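Adenylation domain (Streptomyces sp., PDB 5N9X) is an adenylation domain of the ANL superfamily, a two-part AMP-binding fold, here holding adenosine-5'-triphosphate and threonine side by side in one cleft. Local coordinates at residues M209-S214 with T511-A516; I308-I313 with T317-F322. All blocks are in the same frame, centred on the assembly; numbering follows the deposited sequence.

Contact 1. Residues M209-S214 with T511-A516; sequences MAFDFS and TINGKA. With THR (threonine), chain C; ATP (adenosine-5'-triphosphate), chain D.
Two family motifs meet beside the bound threonine, joining the large N-terminal part to the C-terminal domain: Phe211 and Asp212 belong to the A4 core motif leading into helix 213-222, and Asn513, Gly514 and Lys515 to the A10 motif (NGK) in the loop before helix 518-528. Asn513 lays its CB over the Phe211 ring, 3.3 Å from the ring centroid in a CH-pi contact, with its amide plane turned 77° from the ring. With chi1 at 179° Phe211 CG points away from the backbone N, and the ring lies between this loop and Phe213 CB on its opposite face; an in-plane edge meets THR O. Beside it, Ala210 CB touches Ile512 CD1 at 3.7 Å, a small methyl meeting the end of a branched apolar chain. The A10 loop is a type I turn from Thr511 to Gly514, whose positive phi suits glycine. Asn513 OD1 braces it, accepting Thr511 OG1 at 2.8 Å and, in an Asx turn, Lys515 N at 2.9 Å from the other face of the amide plane. The long cationic Lys515 chain, extended, suits reaching carboxylate and phosphate: NZ lies 2.6 Å from THR O, with a weak hydrogen bond to ATP O2B. Asp212 OD1 takes THR N at 2.7 Å. The motifs thus hold threonine by its amino group and carboxylate, while the segments themselves meet through CH-pi and methyl contacts.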
loop_
_atom_site.group_PDB
_atom_site.type_symbol
_atom_site.label_atom_id
_atom_site.label_comp_id
_atom_site.label_asym_id
_atom_site.label_seq_id
_atom_site.Cartn_x
_atom_site.Cartn_y
_atom_site.Cartn_z
ATOM N N MET A 209 -7.684 -4.594 -3.889
ATOM C CA MET A 209 -7.714 -5.500 -2.754
ATOM C C MET A 209 -6.414 -6.324 -2.652
ATOM O O MET A 209 -6.131 -6.906 -1.602
ATOM C CB MET A 209 -8.961 -6.378 -2.811
ATOM C CG MET A 209 -10.207 -5.584 -2.404
ATOM S SD MET A 209 -11.604 -6.632 -2.000
ATOM C CE MET A 209 -10.805 -7.663 -0.759
ATOM N N ALA A 210 -5.601 -6.291 -3.713
ATOM C CA ALA A 210 -4.282 -6.941 -3.716
ATOM C C ALA A 210 -3.138 -5.989 -3.307
ATOM O O ALA A 210 -1.965 -6.302 -3.508
ATOM C CB ALA A 210 -3.993 -7.540 -5.080
ATOM N N PHE A 211 -3.504 -4.830 -2.763
ATOM C CA PHE A 211 -2.573 -3.877 -2.151
ATOM C C PHE A 211 -2.971 -3.680 -0.681
ATOM O O PHE A 211 -4.141 -3.416 -0.371
ATOM C CB PHE A 211 -2.584 -2.565 -2.943
ATOM C CG PHE A 211 -1.680 -1.508 -2.399
ATOM C CD1 PHE A 211 -0.439 -1.833 -1.856
ATOM C CD2 PHE A 211 -2.039 -0.164 -2.505
ATOM C CE1 PHE A 211 0.405 -0.842 -1.370
ATOM C CE2 PHE A 211 -1.206 0.830 -2.041
ATOM C CZ PHE A 211 0.021 0.497 -1.465
ATOM N N ASP A 212 -2.017 -3.840 0.229
ATOM C CA ASP A 212 -2.388 -3.971 1.626
ATOM C C ASP A 212 -2.953 -2.659 2.244
ATOM O O ASP A 212 -3.486 -2.659 3.348
ATOM C CB ASP A 212 -1.203 -4.549 2.421
ATOM C CG ASP A 212 -0.154 -3.516 2.789
ATOM O OD1 ASP A 212 -0.115 -2.403 2.211
ATOM O OD2 ASP A 212 0.642 -3.834 3.698
ATOM N N PHE A 213 -2.902 -1.569 1.489
ATOM C CA PHE A 213 -3.462 -0.289 1.909
ATOM C C PHE A 213 -5.011 -0.398 1.950
ATOM O O PHE A 213 -5.682 0.343 2.671
ATOM C CB PHE A 213 -2.907 0.806 0.959
ATOM C CG PHE A 213 -2.856 2.195 1.553
ATOM C CD1 PHE A 213 -3.094 2.382 2.899
ATOM C CD2 PHE A 213 -2.337 3.271 0.816
ATOM C CE1 PHE A 213 -2.997 3.633 3.475
ATOM C CE2 PHE A 213 -2.191 4.556 1.403
ATOM C CZ PHE A 213 -2.535 4.731 2.730
ATOM N N SER A 214 -5.551 -1.365 1.210
ATOM C CA SER A 214 -6.991 -1.678 1.230
ATOM C C SER A 214 -7.451 -2.350 2.516
ATOM O O SER A 214 -8.593 -2.224 2.908
ATOM C CB SER A 214 -7.358 -2.575 0.040
ATOM O OG SER A 214 -6.861 -3.901 0.206
ATOM N N THR A 511 2.414 -0.665 -11.280
ATOM C CA THR A 511 1.959 -1.854 -10.556
ATOM C C THR A 511 0.594 -1.530 -9.910
ATOM O O THR A 511 0.225 -0.362 -9.801
ATOM C CB THR A 511 2.982 -2.317 -9.488
ATOM O OG1 THR A 511 3.553 -1.179 -8.851
ATOM C CG2 THR A 511 4.112 -3.126 -10.122
ATOM N N ILE A 512 -0.158 -2.551 -9.501
ATOM C CA ILE A 512 -1.562 -2.354 -9.120
ATOM C C ILE A 512 -1.761 -1.484 -7.870
ATOM O O ILE A 512 -2.869 -1.004 -7.625
ATOM C CB ILE A 512 -2.277 -3.708 -8.901
ATOM C CG1 ILE A 512 -1.537 -4.530 -7.872
ATOM C CG2 ILE A 512 -2.411 -4.478 -10.205
ATOM C CD1 ILE A 512 -2.064 -5.934 -7.747
ATOM N N ASN A 513 -0.698 -1.282 -7.095
ATOM C CA ASN A 513 -0.712 -0.358 -5.966
ATOM C C ASN A 513 -0.521 1.105 -6.378
ATOM O O ASN A 513 -0.292 1.970 -5.526
ATOM C CB ASN A 513 0.381 -0.732 -4.956
ATOM C CG ASN A 513 1.807 -0.613 -5.527
ATOM O OD1 ASN A 513 2.013 -0.211 -6.679
ATOM N ND2 ASN A 513 2.795 -0.973 -4.709
ATOM N N GLY A 514 -0.549 1.367 -7.685
ATOM C CA GLY A 514 -0.314 2.700 -8.215
ATOM C C GLY A 514 1.111 3.259 -8.212
ATOM O O GLY A 514 1.326 4.388 -8.670
ATOM N N LYS A 515 2.088 2.516 -7.696
ATOM C CA LYS A 515 3.482 2.974 -7.809
ATOM C C LYS A 515 4.072 2.756 -9.217
ATOM O O LYS A 515 3.582 1.926 -9.998
ATOM C CB LYS A 515 4.378 2.287 -6.768
ATOM C CG LYS A 515 3.996 2.567 -5.343
ATOM C CD LYS A 515 4.765 1.676 -4.385
ATOM C CE LYS A 515 4.093 1.625 -3.034
ATOM N NZ LYS A 515 4.889 0.878 -2.040
ATOM N N ALA A 516 5.122 3.517 -9.522
ATOM C CA ALA A 516 5.895 3.326 -10.747
ATOM C C ALA A 516 6.579 1.963 -10.751
ATOM O O ALA A 516 7.322 1.626 -9.828
ATOM C CB ALA A 516 6.921 4.428 -10.894
HETATM N N THR C . 1.900 -0.872 3.003
HETATM C CA THR C . 1.805 0.036 1.850
HETATM C C THR C . 3.053 -0.170 1.038
HETATM O O THR C . 3.280 0.287 -0.100
HETATM C CB THR C . 1.709 1.526 2.253
HETATM O OG1 THR C . 2.731 1.841 3.220
HETATM C CG2 THR C . 0.329 1.834 2.822
HETATM O OXT THR C . 3.878 -0.840 1.642
HETATM P PG ATP D . 8.755 -5.128 -1.473
HETATM O O1G ATP D . 10.053 -4.627 -0.852
HETATM O O2G ATP D . 8.940 -6.193 -2.510
HETATM O O3G ATP D . 7.698 -5.562 -0.473
HETATM P PB ATP D . 7.370 -2.575 -1.829
HETATM O O1B ATP D . 8.507 -1.769 -1.194
HETATM O O2B ATP D . 6.431 -1.919 -2.789
HETATM O O3B ATP D . 8.141 -3.897 -2.394
HETATM P PA ATP D . 5.366 -2.585 0.088
HETATM O O1A ATP D . 5.366 -3.202 1.466
HETATM O O2A ATP D . 4.038 -2.474 -0.654
HETATM O O3A ATP D . 6.450 -3.366 -0.784
HETATM O "O5'" ATP D . 6.108 -1.129 0.039
HETATM C "C5'" ATP D . 6.780 -0.512 1.137
HETATM C "C4'" ATP D . 7.904 0.393 0.628
HETATM O "O4'" ATP D . 7.410 1.672 0.260
HETATM C "C3'" ATP D . 9.042 0.609 1.608
HETATM O "O3'" ATP D . 10.136 -0.178 1.150
HETATM C "C2'" ATP D . 9.389 2.074 1.524
HETATM O "O2'" ATP D . 10.574 2.208 0.742
HETATM C "C1'" ATP D . 8.250 2.720 0.763
HETATM N N9 ATP D . 7.430 3.608 1.643
HETATM C C8 ATP D . 6.257 3.268 2.224
HETATM N N7 ATP D . 5.732 4.274 2.960
HETATM C C5 ATP D . 6.579 5.312 2.850
HETATM C C6 ATP D . 6.612 6.693 3.382
HETATM N N6 ATP D . 5.621 7.136 4.179
HETATM N N1 ATP D . 7.660 7.473 3.052
HETATM C C2 ATP D . 8.654 6.992 2.278
HETATM N N3 ATP D . 8.699 5.754 1.738
HETATM C C4 ATP D . 7.701 4.871 1.988
#

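Contact 2. Residues I308-I313 with T317-F322; sequences INMYGI and TVHATF. With ATP (adenosine-5'-triphosphate), chain D; THR (threonine), chain C.
Ile308 lies in strand 306-310, the first arm of a beta hairpin, packing on Phe322 from the returning strand 321-324: CG2 lies over a face of the ring, and CG1 meets Phe322 CZ at 3.6 Å. From Asn309 on, the chain carries the A5 core motif (NxYG), which lines both ligand sites. Asn309 sends OD1 to ATP N6 in a weak hydrogen bond. Met310 sets SD over the centre of the His319 ring, 3.7 Å from its centroid, a sulfur-aromatic contact, with Val318 CG1 on the ring's other face; the bend at chi3 (90°) folds CE back against His319 CB. Met310 O accepts from ATP N6 at 2.9 Å and from a water shared with His319 ND1, Val318 O and THR OG1. Tyr311 N donates to Thr321 OG1 at 3.0 Å, a hydroxyl also bonded to Ile337 O, as suits a side chain able both to give and to accept. Tyr311 O receives Ala320 N at 2.7 Å and Thr321 N at 3.0 Å, two successive N-H groups on one carbonyl, as in a classic bulge, while the phenol OH reaches Asp406 and the ring lies obliquely against the adenine. Gly312, lacking a side chain, lets the chains close until its CA makes a CA-H...O contact with Val318 O at 3.3 Å. Val318 O itself accepts THR N. Last, Ile313 turns its CG2 branch to ATP C5', 3.3 Å away.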
loop_
_atom_site.group_PDB
_atom_site.type_symbol
_atom_site.label_atom_id
_atom_site.label_comp_id
_atom_site.label_asym_id
_atom_site.label_seq_id
_atom_site.Cartn_x
_atom_site.Cartn_y
_atom_site.Cartn_z
ATOM N N ILE A 308 -1.564 13.182 7.586
ATOM C CA ILE A 308 -0.749 12.198 8.276
ATOM C C ILE A 308 0.062 11.374 7.281
ATOM O O ILE A 308 -0.485 10.695 6.398
ATOM C CB ILE A 308 -1.606 11.239 9.147
ATOM C CG1 ILE A 308 -2.020 11.926 10.450
ATOM C CG2 ILE A 308 -0.834 9.972 9.488
ATOM C CD1 ILE A 308 -3.212 12.769 10.334
ATOM N N ASN A 309 1.379 11.450 7.416
ATOM C CA ASN A 309 2.229 10.639 6.584
ATOM C C ASN A 309 2.463 9.373 7.358
ATOM O O ASN A 309 2.726 9.435 8.545
ATOM C CB ASN A 309 3.553 11.334 6.232
ATOM C CG ASN A 309 4.393 10.484 5.308
ATOM O OD1 ASN A 309 3.882 9.528 4.729
ATOM N ND2 ASN A 309 5.672 10.822 5.156
ATOM N N MET A 310 2.308 8.224 6.719
ATOM C CA MET A 310 2.621 6.963 7.401
ATOM C C MET A 310 3.623 6.148 6.599
ATOM O O MET A 310 3.340 5.775 5.461
ATOM C CB MET A 310 1.353 6.135 7.670
ATOM C CG MET A 310 0.364 6.811 8.608
ATOM S SD MET A 310 -1.077 5.831 9.129
ATOM C CE MET A 310 -0.416 5.043 10.622
ATOM N N TYR A 311 4.793 5.907 7.181
ATOM C CA TYR A 311 5.737 4.973 6.571
ATOM C C TYR A 311 5.213 3.595 6.873
ATOM O O TYR A 311 4.730 3.342 7.995
ATOM C CB TYR A 311 7.174 5.146 7.100
ATOM C CG TYR A 311 8.105 3.990 6.747
ATOM C CD1 TYR A 311 8.804 3.985 5.550
ATOM C CD2 TYR A 311 8.302 2.924 7.614
ATOM C CE1 TYR A 311 9.648 2.949 5.222
ATOM C CE2 TYR A 311 9.142 1.885 7.296
ATOM C CZ TYR A 311 9.808 1.899 6.099
ATOM O OH TYR A 311 10.638 0.867 5.778
ATOM N N GLY A 312 5.302 2.704 5.889
ATOM C CA GLY A 312 4.814 1.350 6.059
ATOM C C GLY A 312 5.412 0.414 5.034
ATOM O O GLY A 312 5.892 0.848 3.982
ATOM N N ILE A 313 5.384 -0.875 5.358
ATOM C CA ILE A 313 5.792 -1.958 4.476
ATOM C C ILE A 313 4.855 -3.113 4.688
ATOM O O ILE A 313 4.311 -3.262 5.795
ATOM C CB ILE A 313 7.228 -2.438 4.764
ATOM C CG1 ILE A 313 7.562 -2.174 6.224
ATOM C CG2 ILE A 313 8.230 -1.800 3.847
ATOM C CD1 ILE A 313 8.960 -2.463 6.583
ATOM N N THR A 317 2.725 -5.076 8.263
ATOM C CA THR A 317 1.276 -4.867 8.231
ATOM C C THR A 317 0.844 -3.412 7.979
ATOM O O THR A 317 0.405 -2.723 8.888
ATOM C CB THR A 317 0.596 -5.399 9.535
ATOM O OG1 THR A 317 1.212 -6.631 9.938
ATOM C CG2 THR A 317 -0.921 -5.620 9.325
ATOM N N VAL A 318 0.908 -3.004 6.714
ATOM C CA VAL A 318 0.399 -1.723 6.221
ATOM C C VAL A 318 1.148 -0.455 6.678
ATOM O O VAL A 318 1.705 0.248 5.832
ATOM C CB VAL A 318 -1.106 -1.535 6.551
ATOM C CG1 VAL A 318 -1.696 -0.503 5.610
ATOM C CG2 VAL A 318 -1.876 -2.873 6.412
ATOM N N HIS A 319 1.147 -0.152 7.979
ATOM C CA HIS A 319 1.819 1.044 8.519
ATOM C C HIS A 319 2.784 0.744 9.655
ATOM O O HIS A 319 2.533 -0.141 10.470
ATOM C CB HIS A 319 0.797 2.091 9.026
ATOM C CG HIS A 319 -0.340 2.347 8.087
ATOM N ND1 HIS A 319 -0.155 2.895 6.840
ATOM C CD2 HIS A 319 -1.674 2.139 8.219
ATOM C CE1 HIS A 319 -1.330 3.010 6.237
ATOM N NE2 HIS A 319 -2.265 2.559 7.050
ATOM N N ALA A 320 3.858 1.527 9.735
ATOM C CA ALA A 320 4.859 1.330 10.774
ATOM C C ALA A 320 5.173 2.624 11.538
ATOM O O ALA A 320 5.837 2.584 12.593
ATOM C CB ALA A 320 6.125 0.768 10.171
ATOM N N THR A 321 4.747 3.768 11.000
ATOM C CA THR A 321 4.970 5.058 11.666
ATOM C C THR A 321 3.775 5.985 11.497
ATOM O O THR A 321 2.832 5.666 10.774
ATOM C CB THR A 321 6.236 5.805 11.144
ATOM O OG1 THR A 321 5.965 6.422 9.884
ATOM C CG2 THR A 321 7.420 4.870 10.999
ATOM N N PHE A 322 3.855 7.144 12.149
ATOM C CA PHE A 322 2.802 8.158 12.167
ATOM C C PHE A 322 3.450 9.528 12.330
ATOM O O PHE A 322 4.291 9.756 13.216
ATOM C CB PHE A 322 1.801 7.880 13.307
ATOM C CG PHE A 322 0.692 8.921 13.466
ATOM C CD1 PHE A 322 0.940 10.168 14.059
ATOM C CD2 PHE A 322 -0.621 8.608 13.093
ATOM C CE1 PHE A 322 -0.100 11.116 14.234
ATOM C CE2 PHE A 322 -1.668 9.530 13.273
ATOM C CZ PHE A 322 -1.406 10.796 13.845
HETATM P PG ATP D . 8.755 -5.128 -1.473
HETATM O O1G ATP D . 10.053 -4.627 -0.852
HETATM O O2G ATP D . 8.940 -6.193 -2.510
HETATM O O3G ATP D . 7.698 -5.562 -0.473
HETATM P PB ATP D . 7.370 -2.575 -1.829
HETATM O O1B ATP D . 8.507 -1.769 -1.194
HETATM O O2B ATP D . 6.431 -1.919 -2.789
HETATM O O3B ATP D . 8.141 -3.897 -2.394
HETATM P PA ATP D . 5.366 -2.585 0.088
HETATM O O1A ATP D . 5.366 -3.202 1.466
HETATM O O2A ATP D . 4.038 -2.474 -0.654
HETATM O O3A ATP D . 6.450 -3.366 -0.784
HETATM O "O5'" ATP D . 6.108 -1.129 0.039
HETATM C "C5'" ATP D . 6.780 -0.512 1.137
HETATM C "C4'" ATP D . 7.904 0.393 0.628
HETATM O "O4'" ATP D . 7.410 1.672 0.260
HETATM C "C3'" ATP D . 9.042 0.609 1.608
HETATM O "O3'" ATP D . 10.136 -0.178 1.150
HETATM C "C2'" ATP D . 9.389 2.074 1.524
HETATM O "O2'" ATP D . 10.574 2.208 0.742
HETATM C "C1'" ATP D . 8.250 2.720 0.763
HETATM N N9 ATP D . 7.430 3.608 1.643
HETATM C C8 ATP D . 6.257 3.268 2.224
HETATM N N7 ATP D . 5.732 4.274 2.960
HETATM C C5 ATP D . 6.579 5.312 2.850
HETATM C C6 ATP D . 6.612 6.693 3.382
HETATM N N6 ATP D . 5.621 7.136 4.179
HETATM N N1 ATP D . 7.660 7.473 3.052
HETATM C C2 ATP D . 8.654 6.992 2.278
HETATM N N3 ATP D . 8.699 5.754 1.738
HETATM C C4 ATP D . 7.701 4.871 1.988
HETATM N N THR C . 1.900 -0.872 3.003
HETATM C CA THR C . 1.805 0.036 1.850
HETATM C C THR C . 3.053 -0.170 1.038
HETATM O O THR C . 3.280 0.287 -0.100
HETATM C CB THR C . 1.709 1.526 2.253
HETATM O OG1 THR C . 2.731 1.841 3.220
HETATM C CG2 THR C . 0.329 1.834 2.822
HETATM O OXT THR C . 3.878 -0.840 1.642
HETATM O O HOH W 1 2.335 3.354 5.222
#

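How the contacts relate
From the N terminus the chain first reaches 209-214, runs through the hairpin of contact 2, and only much later returns at 511-516 to complete contact 1. Contact 2 is a local closure, three residues joining its segments, and it lies wholly within the 296-residue loop of contact 1, so the two nest without crossing. Contact 1 ties the loop leading into helix 213-222 to the loop before helix 518-528, and so the AMP-binding part to the C-terminal domain, whereas contact 2 pairs neighbouring strands of the large mixed sheet. They meet directly where Phe213 packs on His319 and Asp212 OD2 makes a weak hydrogen bond to Val318 N, and both line the threonine and adenosine-5'-triphosphate sites.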